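Monovalent Na+/H+ antiporter subunit A (Dietzia sp. DQ12-45-1b, PDB 7D3U) probably works as part of a multi-subunit Mrp complex in the cell membrane that exchanges sodium ions for protons. Local coordinates at residues Ala28-Ala33 against Val87-Ser92; Ile307-Pro312 against Leu392-Gly397; Trp603-Leu608 against Ala637-Thr642. All coordinates share one frame; numbering follows the deposited sequence.

Each of the three contacts holds a different pair of elements. Contacts 1 and 3 lie on or beside predicted transmembrane helices; both are buried and pack two antiparallel helices. Contact 2 is only partly buried and sets the end of helix 288-308 against a loop. In contact 1 the helix axes lie close, and small residues line the interface. In contact 3 the axes are wider apart, and valine, leucine and tryptophan side chains fill the interface. Contact 2 relies on a proline, a valine and one backbone carbonyl, that of Val309. Contacts 1 and 2 have centres 41 Å apart. The centre of contact 3 lies 90 Å from that of contact 1 and 87 Å from that of contact 2, across the chain's centre.

Contact 1: residues Ala28-Ala33 against Val87-Ser92; sequences AGWPLA and VMAYSS. With LMT (dodecyl-beta-D-maltoside), chain X; LMT (dodecyl-beta-D-maltoside), chain Y.
Ser92 lies against one face of the Trp30 indole where two antiparallel helices, 29-45 and 71-94, pack closely. Their local axes run at 170° and approach to 7.6 Å. Ser92 CB sits almost straight above the five-membered ring of Trp30, 3.9 Å from its centroid, in a CH-pi contact. Ser92 OG is also near the ring but does not bond to Trp30 NE1. OG is anti to the backbone N (chi1 178°) and hydrogen-bonds to Arg26 O, which ties the serine to the link between helices 2-23 and 29-45. Further along the indole, Trp30 CZ3 meets Ala89 CB at 3.5 Å. Ala33 CB packs on the CB atoms of both Met88 and Ala89.

Gly29 has no side chain, and its CA and O lie directly against Ser92 and Met88, consistent with the close approach of the helices. Outside this shell, the alkyl chain of one dodecyl maltoside covers the other face of the indole. A second detergent chain lies at its edge. Helix 2-23 backs Leu32, and helix 102-119 touches both Leu32 and Met88. Gly29 CA lies 3.8 Å from Ser92 CB.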
loop_
_atom_site.group_PDB
_atom_site.type_symbol
_atom_site.label_atom_id
_atom_site.label_comp_id
_atom_site.label_asym_id
_atom_site.label_seq_id
_atom_site.Cartn_x
_atom_site.Cartn_y
_atom_site.Cartn_z
ATOM N N ALA B 28 37.458 17.601 -30.520
ATOM C CA ALA B 28 36.791 18.407 -29.507
ATOM C C ALA B 28 37.588 18.478 -28.216
ATOM O O ALA B 28 37.327 19.354 -27.385
ATOM C CB ALA B 28 35.397 17.854 -29.221
ATOM N N GLY B 29 38.545 17.573 -28.021
ATOM C CA GLY B 29 39.433 17.678 -26.884
ATOM C C GLY B 29 40.411 18.829 -26.961
ATOM O O GLY B 29 41.046 19.142 -25.949
ATOM N N TRP B 30 40.553 19.456 -28.127
ATOM C CA TRP B 30 41.455 20.591 -28.272
ATOM C C TRP B 30 40.831 21.874 -27.725
ATOM O O TRP B 30 41.499 22.596 -26.976
ATOM C CB TRP B 30 41.874 20.776 -29.733
ATOM C CG TRP B 30 42.886 19.782 -30.209
ATOM C CD1 TRP B 30 42.792 18.984 -31.308
ATOM C CD2 TRP B 30 44.150 19.484 -29.604
ATOM N NE1 TRP B 30 43.916 18.206 -31.427
ATOM C CE2 TRP B 30 44.766 18.496 -30.394
ATOM C CE3 TRP B 30 44.821 19.958 -28.474
ATOM C CZ2 TRP B 30 46.015 17.969 -30.087
ATOM C CZ3 TRP B 30 46.060 19.434 -28.173
ATOM C CH2 TRP B 30 46.644 18.449 -28.974
ATOM N N PRO B 31 39.580 22.214 -28.067
ATOM C CA PRO B 31 38.974 23.390 -27.422
ATOM C C PRO B 31 38.848 23.237 -25.920
ATOM O O PRO B 31 39.214 24.153 -25.174
ATOM C CB PRO B 31 37.607 23.496 -28.109
ATOM C CG PRO B 31 37.799 22.848 -29.413
ATOM C CD PRO B 31 38.703 21.692 -29.129
ATOM N N LEU B 32 38.347 22.089 -25.453
ATOM C CA LEU B 32 38.189 21.876 -24.019
ATOM C C LEU B 32 39.520 22.000 -23.289
ATOM O O LEU B 32 39.592 22.617 -22.221
ATOM C CB LEU B 32 37.554 20.511 -23.761
ATOM C CG LEU B 32 36.200 20.304 -24.440
ATOM C CD1 LEU B 32 35.683 18.901 -24.204
ATOM C CD2 LEU B 32 35.201 21.329 -23.947
ATOM N N ALA B 33 40.587 21.433 -23.855
ATOM C CA ALA B 33 41.910 21.602 -23.264
ATOM C C ALA B 33 42.282 23.074 -23.159
ATOM O O ALA B 33 42.900 23.498 -22.178
ATOM C CB ALA B 33 42.954 20.845 -24.080
ATOM N N VAL B 87 44.861 16.284 -20.074
ATOM C CA VAL B 87 44.237 15.015 -20.416
ATOM C C VAL B 87 43.295 15.186 -21.597
ATOM O O VAL B 87 43.169 14.286 -22.428
ATOM C CB VAL B 87 43.525 14.425 -19.187
ATOM C CG1 VAL B 87 42.480 13.414 -19.602
ATOM C CG2 VAL B 87 44.534 13.773 -18.266
ATOM N N MET B 88 42.643 16.343 -21.719
ATOM C CA MET B 88 41.848 16.603 -22.916
ATOM C C MET B 88 42.736 16.711 -24.148
ATOM O O MET B 88 42.404 16.176 -25.213
ATOM C CB MET B 88 41.028 17.878 -22.746
ATOM C CG MET B 88 39.982 17.796 -21.664
ATOM S SD MET B 88 39.062 16.257 -21.706
ATOM C CE MET B 88 38.222 16.389 -20.140
ATOM N N ALA B 89 43.870 17.403 -24.019
ATOM C CA ALA B 89 44.797 17.516 -25.137
ATOM C C ALA B 89 45.359 16.158 -25.537
ATOM O O ALA B 89 45.655 15.932 -26.715
ATOM C CB ALA B 89 45.930 18.476 -24.782
ATOM N N TYR B 90 45.514 15.249 -24.577
ATOM C CA TYR B 90 45.996 13.909 -24.895
ATOM C C TYR B 90 44.887 13.035 -25.476
ATOM O O TYR B 90 45.133 12.235 -26.385
ATOM C CB TYR B 90 46.591 13.272 -23.642
ATOM C CG TYR B 90 46.717 11.772 -23.689
ATOM C CD1 TYR B 90 47.814 11.168 -24.283
ATOM C CD2 TYR B 90 45.751 10.959 -23.118
ATOM C CE1 TYR B 90 47.936 9.800 -24.320
ATOM C CE2 TYR B 90 45.865 9.590 -23.151
ATOM C CZ TYR B 90 46.959 9.017 -23.753
ATOM O OH TYR B 90 47.075 7.651 -23.787
ATOM N N SER B 91 43.663 13.181 -24.968
ATOM C CA SER B 91 42.541 12.375 -25.425
ATOM C C SER B 91 42.036 12.801 -26.792
ATOM O O SER B 91 41.367 12.009 -27.462
ATOM C CB SER B 91 41.400 12.453 -24.414
ATOM O OG SER B 91 40.284 11.710 -24.866
ATOM N N SER B 92 42.326 14.031 -27.214
ATOM C CA SER B 92 41.948 14.433 -28.563
ATOM C C SER B 92 42.675 13.605 -29.612
ATOM O O SER B 92 42.178 13.448 -30.731
ATOM C CB SER B 92 42.239 15.915 -28.775
ATOM O OG SER B 92 41.914 16.292 -30.097
HETATM C C1 LMT X . 47.921 22.000 -22.559
HETATM C C2 LMT X . 48.123 21.631 -23.945
HETATM C C3 LMT X . 49.071 20.811 -24.511
HETATM C C4 LMT X . 49.557 20.794 -25.867
HETATM C C5 LMT X . 49.051 20.292 -27.058
HETATM C C6 LMT X . 50.141 20.391 -27.688
HETATM C C7 LMT X . 49.501 20.189 -28.821
HETATM C C8 LMT X . 49.801 20.684 -30.076
HETATM C C9 LMT X . 50.771 20.154 -30.990
HETATM C C10 LMT X . 50.720 19.790 -32.496
HETATM C C11 LMT X . 51.808 20.392 -33.408
HETATM C C12 LMT X . 52.098 19.864 -34.783
HETATM C C1 LMT Y . 45.429 23.709 -27.507
HETATM C C2 LMT Y . 46.123 23.773 -28.833
HETATM C C3 LMT Y . 45.340 23.307 -30.015
HETATM C C4 LMT Y . 46.325 22.934 -31.091
HETATM C C5 LMT Y . 45.636 22.184 -32.180
HETATM C C6 LMT Y . 46.579 21.326 -32.957
HETATM C C7 LMT Y . 45.806 20.419 -33.869
HETATM C C8 LMT Y . 46.728 19.881 -34.906
HETATM C C9 LMT Y . 46.072 18.997 -35.917
HETATM C C10 LMT Y . 45.147 19.856 -36.734
HETATM C C11 LMT Y . 44.749 19.183 -38.008
HETATM C C12 LMT Y . 43.782 18.073 -37.770
#

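Contact 2: residues Ile307-Pro312 against Leu392-Gly397; sequences IGVGTP and LDAPGG. With LMT (dodecyl-beta-D-maltoside), chain V.
Val309, at the C-terminal end of helix 288-308, packs against the loop that links helix 379-391 to helix 402-423. Both segments belong to the proton-antiporter transmembrane family shared with complex I. From CB the side chain of Val309 splits into two methyl groups. CG1, anti to the backbone N (chi1 163°), heads for the start of the loop and meets Ala394 CA and Asp393 OD1, each at 4.2 Å. CG2 takes the other branch and touches Ala394 CB at 4.0 Å. This is an apolar methyl-to-methyl contact.

The backbone of Val309 is engaged as well. Val309 O approaches Pro395 CD, with CG a little farther off. Pro395 also touches Asn264 and Ile268 of helix 261-284.

The chain turns sharply after Val309. Gly310 has a positive phi (66°) and leaves the helical path. Thr311 follows at the N-cap position of helix 312-341. Its side chain points to the loop and brings OG1 to 3.6 Å from Asp393 OD1, near but without a hydrogen bond. A dodecyl maltoside chain passes Gly396, with its C3 3.9 Å from Gly396 N. The closest approach between the two segments is Val309 O to Pro395 CD, 3.3 Å.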
loop_
_atom_site.group_PDB
_atom_site.type_symbol
_atom_site.label_atom_id
_atom_site.label_comp_id
_atom_site.label_asym_id
_atom_site.label_seq_id
_atom_site.Cartn_x
_atom_site.Cartn_y
_atom_site.Cartn_z
ATOM N N ILE B 307 49.911 13.415 6.058
ATOM C CA ILE B 307 48.876 14.333 6.517
ATOM C C ILE B 307 48.527 14.051 7.971
ATOM O O ILE B 307 48.435 14.967 8.794
ATOM C CB ILE B 307 47.635 14.238 5.613
ATOM C CG1 ILE B 307 47.842 15.048 4.340
ATOM C CG2 ILE B 307 46.402 14.730 6.345
ATOM C CD1 ILE B 307 46.771 14.833 3.313
ATOM N N GLY B 308 48.339 12.775 8.307
ATOM C CA GLY B 308 48.059 12.390 9.675
ATOM C C GLY B 308 49.166 12.727 10.644
ATOM O O GLY B 308 48.926 12.758 11.855
ATOM N N VAL B 309 50.383 12.960 10.145
ATOM C CA VAL B 309 51.424 13.521 11.005
ATOM C C VAL B 309 50.923 14.802 11.663
ATOM O O VAL B 309 51.127 15.027 12.862
ATOM C CB VAL B 309 52.716 13.760 10.202
ATOM C CG1 VAL B 309 53.642 14.700 10.949
ATOM C CG2 VAL B 309 53.409 12.441 9.926
ATOM N N GLY B 310 50.245 15.650 10.893
ATOM C CA GLY B 310 49.516 16.782 11.434
ATOM C C GLY B 310 50.352 17.871 12.071
ATOM O O GLY B 310 50.066 18.301 13.191
ATOM N N THR B 311 51.384 18.323 11.375
ATOM C CA THR B 311 52.213 19.438 11.802
ATOM C C THR B 311 52.413 20.362 10.613
ATOM O O THR B 311 52.280 19.934 9.462
ATOM C CB THR B 311 53.569 18.967 12.348
ATOM O OG1 THR B 311 54.316 18.331 11.304
ATOM C CG2 THR B 311 53.385 17.998 13.503
ATOM N N PRO B 312 52.704 21.644 10.856
ATOM C CA PRO B 312 52.934 22.566 9.731
ATOM C C PRO B 312 53.992 22.091 8.754
ATOM O O PRO B 312 53.869 22.343 7.551
ATOM C CB PRO B 312 53.353 23.863 10.431
ATOM C CG PRO B 312 52.685 23.795 11.750
ATOM C CD PRO B 312 52.704 22.348 12.149
ATOM N N LEU B 392 59.443 12.355 10.515
ATOM C CA LEU B 392 60.394 12.100 11.589
ATOM C C LEU B 392 59.942 12.678 12.923
ATOM O O LEU B 392 60.433 12.239 13.968
ATOM C CB LEU B 392 61.765 12.663 11.224
ATOM C CG LEU B 392 62.622 11.792 10.308
ATOM C CD1 LEU B 392 64.081 12.166 10.456
ATOM C CD2 LEU B 392 62.412 10.317 10.607
ATOM N N ASP B 393 59.031 13.645 12.918
ATOM C CA ASP B 393 58.495 14.230 14.140
ATOM C C ASP B 393 57.009 13.925 14.276
ATOM O O ASP B 393 56.219 14.759 14.722
ATOM C CB ASP B 393 58.751 15.735 14.188
ATOM C CG ASP B 393 58.327 16.445 12.917
ATOM O OD1 ASP B 393 57.131 16.382 12.563
ATOM O OD2 ASP B 393 59.193 17.074 12.271
ATOM N N ALA B 394 56.617 12.713 13.889
ATOM C CA ALA B 394 55.230 12.302 13.997
ATOM C C ALA B 394 54.813 12.224 15.465
ATOM O O ALA B 394 55.653 12.026 16.348
ATOM C CB ALA B 394 55.023 10.948 13.323
ATOM N N PRO B 395 53.522 12.378 15.756
ATOM C CA PRO B 395 53.066 12.275 17.149
ATOM C C PRO B 395 53.141 10.854 17.680
ATOM O O PRO B 395 53.551 9.935 16.965
ATOM C CB PRO B 395 51.618 12.772 17.079
ATOM C CG PRO B 395 51.206 12.508 15.677
ATOM C CD PRO B 395 52.428 12.766 14.851
ATOM N N GLY B 396 52.741 10.665 18.932
ATOM C CA GLY B 396 52.771 9.361 19.556
ATOM C C GLY B 396 53.956 9.099 20.455
ATOM O O GLY B 396 54.166 7.947 20.849
ATOM N N GLY B 397 54.729 10.118 20.792
ATOM C CA GLY B 397 55.899 9.963 21.630
ATOM C C GLY B 397 57.181 10.119 20.832
ATOM O O GLY B 397 57.190 10.568 19.683
HETATM C C1 LMT V . 50.786 12.987 22.036
HETATM C C2 LMT V . 49.723 12.574 21.064
HETATM C C3 LMT V . 49.466 11.108 20.948
HETATM C C4 LMT V . 48.811 10.868 19.614
HETATM C C5 LMT V . 48.760 9.407 19.320
HETATM C C6 LMT V . 49.045 9.115 17.885
HETATM C C7 LMT V . 49.476 7.688 17.737
HETATM C C8 LMT V . 50.112 7.512 16.402
HETATM C C9 LMT V . 51.094 6.388 16.335
HETATM C C10 LMT V . 51.807 6.493 15.018
HETATM C C11 LMT V . 52.848 5.430 14.870
HETATM C C12 LMT V . 52.483 4.432 13.823
#

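Contact 3: residues Trp603-Leu608 against Ala637-Thr642; sequences WIVVVL and ALWFFT. With LMT (dodecyl-beta-D-maltoside), chain C; LMT (dodecyl-beta-D-maltoside), chain S.
Val605 turns CG2 anti to its amide nitrogen (chi1 52° for CG1), and this aims the methyl at the Trp639 indole. Leu638 carries its CG likewise on the far side from the backbone N (chi1 175°), which extends the isobutyl group across to Val605. Val605 CG2 then lies over the five-membered ring of Trp639, 4.0 Å from its centroid, in a CH-pi contact. The valine meets the tryptophan side chain at about a right angle. Leu638 CD2 touches Val605 CB at 4.0 Å. Val606 runs alongside Trp639, and Val606 CG2 reaches Trp639 CZ2, 3.7 Å away. The interface is therefore apolar. Within helix 622-642, Thr642 OG1 hydrogen-bonds to Leu638 O at 2.6 Å; that carbonyl also accepts from Thr642 N, which comes from its other face.

These residues form part of an antiparallel pair of predicted transmembrane helices, 603-617 and 622-642, with local axes crossing at -159°. Dodecyl maltoside chains cover Trp603 and Ile604. Helix 646-667 packs on Phe640 and Phe641. Leu46 of the neighbouring subunit F packs on Leu638, and Ser6 of the neighbouring subunit C on Trp639, so both subunits touch the pair.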
loop_
_atom_site.group_PDB
_atom_site.type_symbol
_atom_site.label_atom_id
_atom_site.label_comp_id
_atom_site.label_asym_id
_atom_site.label_seq_id
_atom_site.Cartn_x
_atom_site.Cartn_y
_atom_site.Cartn_z
ATOM N N TRP B 603 -29.665 -10.290 27.764
ATOM C CA TRP B 603 -28.936 -11.546 27.850
ATOM C C TRP B 603 -29.504 -12.584 26.895
ATOM O O TRP B 603 -28.774 -13.471 26.449
ATOM C CB TRP B 603 -28.955 -12.058 29.287
ATOM C CG TRP B 603 -28.352 -11.087 30.247
ATOM C CD1 TRP B 603 -29.015 -10.227 31.068
ATOM C CD2 TRP B 603 -26.957 -10.864 30.475
ATOM N NE1 TRP B 603 -28.121 -9.486 31.800
ATOM C CE2 TRP B 603 -26.849 -9.859 31.453
ATOM C CE3 TRP B 603 -25.789 -11.420 29.949
ATOM C CZ2 TRP B 603 -25.622 -9.401 31.919
ATOM C CZ3 TRP B 603 -24.573 -10.964 30.411
ATOM C CH2 TRP B 603 -24.497 -9.964 31.385
ATOM N N ILE B 604 -30.784 -12.473 26.534
ATOM C CA ILE B 604 -31.355 -13.422 25.585
ATOM C C ILE B 604 -30.762 -13.216 24.195
ATOM O O ILE B 604 -30.386 -14.181 23.517
ATOM C CB ILE B 604 -32.894 -13.329 25.592
ATOM C CG1 ILE B 604 -33.385 -11.935 25.188
ATOM C CG2 ILE B 604 -33.435 -13.684 26.962
ATOM C CD1 ILE B 604 -33.822 -11.819 23.743
ATOM N N VAL B 605 -30.620 -11.961 23.762
ATOM C CA VAL B 605 -30.023 -11.724 22.454
ATOM C C VAL B 605 -28.521 -11.960 22.511
ATOM O O VAL B 605 -27.921 -12.405 21.527
ATOM C CB VAL B 605 -30.371 -10.315 21.936
ATOM C CG1 VAL B 605 -30.044 -9.262 22.967
ATOM C CG2 VAL B 605 -29.649 -10.029 20.633
ATOM N N VAL B 606 -27.891 -11.716 23.663
ATOM C CA VAL B 606 -26.479 -12.067 23.805
ATOM C C VAL B 606 -26.285 -13.572 23.658
ATOM O O VAL B 606 -25.354 -14.030 22.984
ATOM C CB VAL B 606 -25.931 -11.551 25.147
ATOM C CG1 VAL B 606 -24.723 -12.363 25.577
ATOM C CG2 VAL B 606 -25.565 -10.090 25.027
ATOM N N VAL B 607 -27.170 -14.364 24.267
ATOM C CA VAL B 607 -27.064 -15.816 24.176
ATOM C C VAL B 607 -27.315 -16.281 22.750
ATOM O O VAL B 607 -26.612 -17.160 22.239
ATOM C CB VAL B 607 -28.033 -16.483 25.170
ATOM C CG1 VAL B 607 -28.400 -17.882 24.707
ATOM C CG2 VAL B 607 -27.417 -16.527 26.555
ATOM N N LEU B 608 -28.315 -15.703 22.083
ATOM C CA LEU B 608 -28.579 -16.085 20.700
ATOM C C LEU B 608 -27.407 -15.733 19.793
ATOM O O LEU B 608 -27.052 -16.508 18.898
ATOM C CB LEU B 608 -29.864 -15.424 20.208
ATOM C CG LEU B 608 -31.129 -16.103 20.723
ATOM C CD1 LEU B 608 -32.355 -15.363 20.248
ATOM C CD2 LEU B 608 -31.166 -17.548 20.269
ATOM N N ALA B 637 -29.672 -7.641 14.096
ATOM C CA ALA B 637 -30.815 -6.757 13.903
ATOM C C ALA B 637 -31.626 -6.625 15.185
ATOM O O ALA B 637 -32.044 -5.522 15.554
ATOM C CB ALA B 637 -31.689 -7.271 12.765
ATOM N N LEU B 638 -31.858 -7.743 15.876
ATOM C CA LEU B 638 -32.517 -7.690 17.176
ATOM C C LEU B 638 -31.700 -6.882 18.178
ATOM O O LEU B 638 -32.267 -6.181 19.022
ATOM C CB LEU B 638 -32.753 -9.107 17.696
ATOM C CG LEU B 638 -33.322 -9.266 19.104
ATOM C CD1 LEU B 638 -34.641 -8.535 19.230
ATOM C CD2 LEU B 638 -33.493 -10.735 19.436
ATOM N N TRP B 639 -30.373 -6.964 18.091
ATOM C CA TRP B 639 -29.505 -6.157 18.940
ATOM C C TRP B 639 -29.708 -4.673 18.672
ATOM O O TRP B 639 -29.933 -3.885 19.597
ATOM C CB TRP B 639 -28.047 -6.547 18.697
ATOM C CG TRP B 639 -27.300 -7.014 19.903
ATOM C CD1 TRP B 639 -26.467 -8.090 19.975
ATOM C CD2 TRP B 639 -27.283 -6.408 21.201
ATOM N NE1 TRP B 639 -25.946 -8.204 21.236
ATOM C CE2 TRP B 639 -26.430 -7.183 22.008
ATOM C CE3 TRP B 639 -27.911 -5.293 21.760
ATOM C CZ2 TRP B 639 -26.191 -6.879 23.341
ATOM C CZ3 TRP B 639 -27.671 -4.994 23.081
ATOM C CH2 TRP B 639 -26.817 -5.783 23.857
ATOM N N PHE B 640 -29.617 -4.273 17.403
ATOM C CA PHE B 640 -29.789 -2.870 17.044
ATOM C C PHE B 640 -31.173 -2.364 17.412
ATOM O O PHE B 640 -31.333 -1.186 17.748
ATOM C CB PHE B 640 -29.545 -2.672 15.549
ATOM C CG PHE B 640 -28.117 -2.850 15.140
ATOM C CD1 PHE B 640 -27.092 -2.425 15.958
ATOM C CD2 PHE B 640 -27.802 -3.439 13.932
ATOM C CE1 PHE B 640 -25.779 -2.589 15.581
ATOM C CE2 PHE B 640 -26.491 -3.603 13.551
ATOM C CZ PHE B 640 -25.480 -3.177 14.376
ATOM N N PHE B 641 -32.185 -3.229 17.356
ATOM C CA PHE B 641 -33.530 -2.797 17.714
ATOM C C PHE B 641 -33.720 -2.723 19.223
ATOM O O PHE B 641 -34.519 -1.913 19.702
ATOM C CB PHE B 641 -34.567 -3.730 17.096
ATOM C CG PHE B 641 -35.973 -3.421 17.506
ATOM C CD1 PHE B 641 -36.526 -2.183 17.241
ATOM C CD2 PHE B 641 -36.741 -4.366 18.156
ATOM C CE1 PHE B 641 -37.818 -1.895 17.616
ATOM C CE2 PHE B 641 -38.032 -4.083 18.533
ATOM C CZ PHE B 641 -38.572 -2.845 18.264
ATOM N N THR B 642 -33.000 -3.551 19.983
ATOM C CA THR B 642 -33.077 -3.463 21.437
ATOM C C THR B 642 -32.435 -2.179 21.941
ATOM O O THR B 642 -32.923 -1.566 22.898
ATOM C CB THR B 642 -32.410 -4.681 22.072
ATOM O OG1 THR B 642 -32.949 -5.875 21.495
ATOM C CG2 THR B 642 -32.656 -4.701 23.568
HETATM C C1 LMT C . -23.610 -4.361 35.786
HETATM C C2 LMT C . -23.521 -5.848 35.957
HETATM C C3 LMT C . -24.798 -6.563 36.259
HETATM C C4 LMT C . -24.437 -7.944 36.740
HETATM C C5 LMT C . -25.668 -8.745 36.998
HETATM C C6 LMT C . -26.214 -9.354 35.750
HETATM C C7 LMT C . -26.222 -10.849 35.874
HETATM C C8 LMT C . -26.872 -11.427 34.667
HETATM C C9 LMT C . -26.647 -12.891 34.486
HETATM C C10 LMT C . -27.007 -13.225 33.065
HETATM C C11 LMT C . -27.198 -14.694 32.874
HETATM C C12 LMT C . -27.570 -15.023 31.467
HETATM C C1B LMT S . -31.582 -1.959 34.503
HETATM C C2B LMT S . -31.458 -0.715 35.409
HETATM C C3B LMT S . -32.800 -0.400 36.097
HETATM C C4B LMT S . -33.934 -0.327 35.051
HETATM C C5B LMT S . -33.912 -1.655 34.286
HETATM C C6B LMT S . -35.059 -1.703 33.284
HETATM O O1B LMT S . -31.668 -3.102 35.293
HETATM O O2B LMT S . -30.491 -0.989 36.340
HETATM O O3B LMT S . -32.725 0.731 36.866
HETATM O "O4'" LMT S . -35.152 -0.173 35.667
HETATM O O5B LMT S . -32.679 -1.867 33.643
HETATM O O6B LMT S . -35.347 -3.005 32.962
HETATM C "C1'" LMT S . -30.966 -7.174 35.139
HETATM C "C2'" LMT S . -29.846 -6.308 34.527
HETATM C "C3'" LMT S . -30.030 -4.814 34.921
HETATM C "C4'" LMT S . -31.475 -4.349 34.664
HETATM C "C5'" LMT S . -32.356 -5.390 35.384
HETATM C "C6'" LMT S . -33.815 -5.036 35.474
HETATM O "O1'" LMT S . -30.933 -8.440 34.633
HETATM O "O2'" LMT S . -28.643 -6.747 35.021
HETATM O "O3'" LMT S . -29.155 -4.026 34.235
HETATM O "O5'" LMT S . -32.216 -6.633 34.766
HETATM O "O6'" LMT S . -34.395 -6.021 36.231
HETATM C C1 LMT S . -31.881 -9.310 35.205
HETATM C C2 LMT S . -31.398 -10.687 34.865
HETATM C C3 LMT S . -31.735 -11.188 33.500
HETATM C C4 LMT S . -31.578 -12.684 33.522
HETATM C C5 LMT S . -32.478 -13.313 32.513
HETATM C C6 LMT S . -31.859 -13.354 31.158
HETATM C C7 LMT S . -31.301 -14.721 30.894
HETATM C C8 LMT S . -32.275 -15.488 30.070
HETATM C C9 LMT S . -31.721 -16.742 29.476
HETATM C C10 LMT S . -32.395 -16.942 28.150
HETATM C C11 LMT S . -31.952 -18.207 27.491
HETATM C C12 LMT S . -32.462 -19.409 28.208
#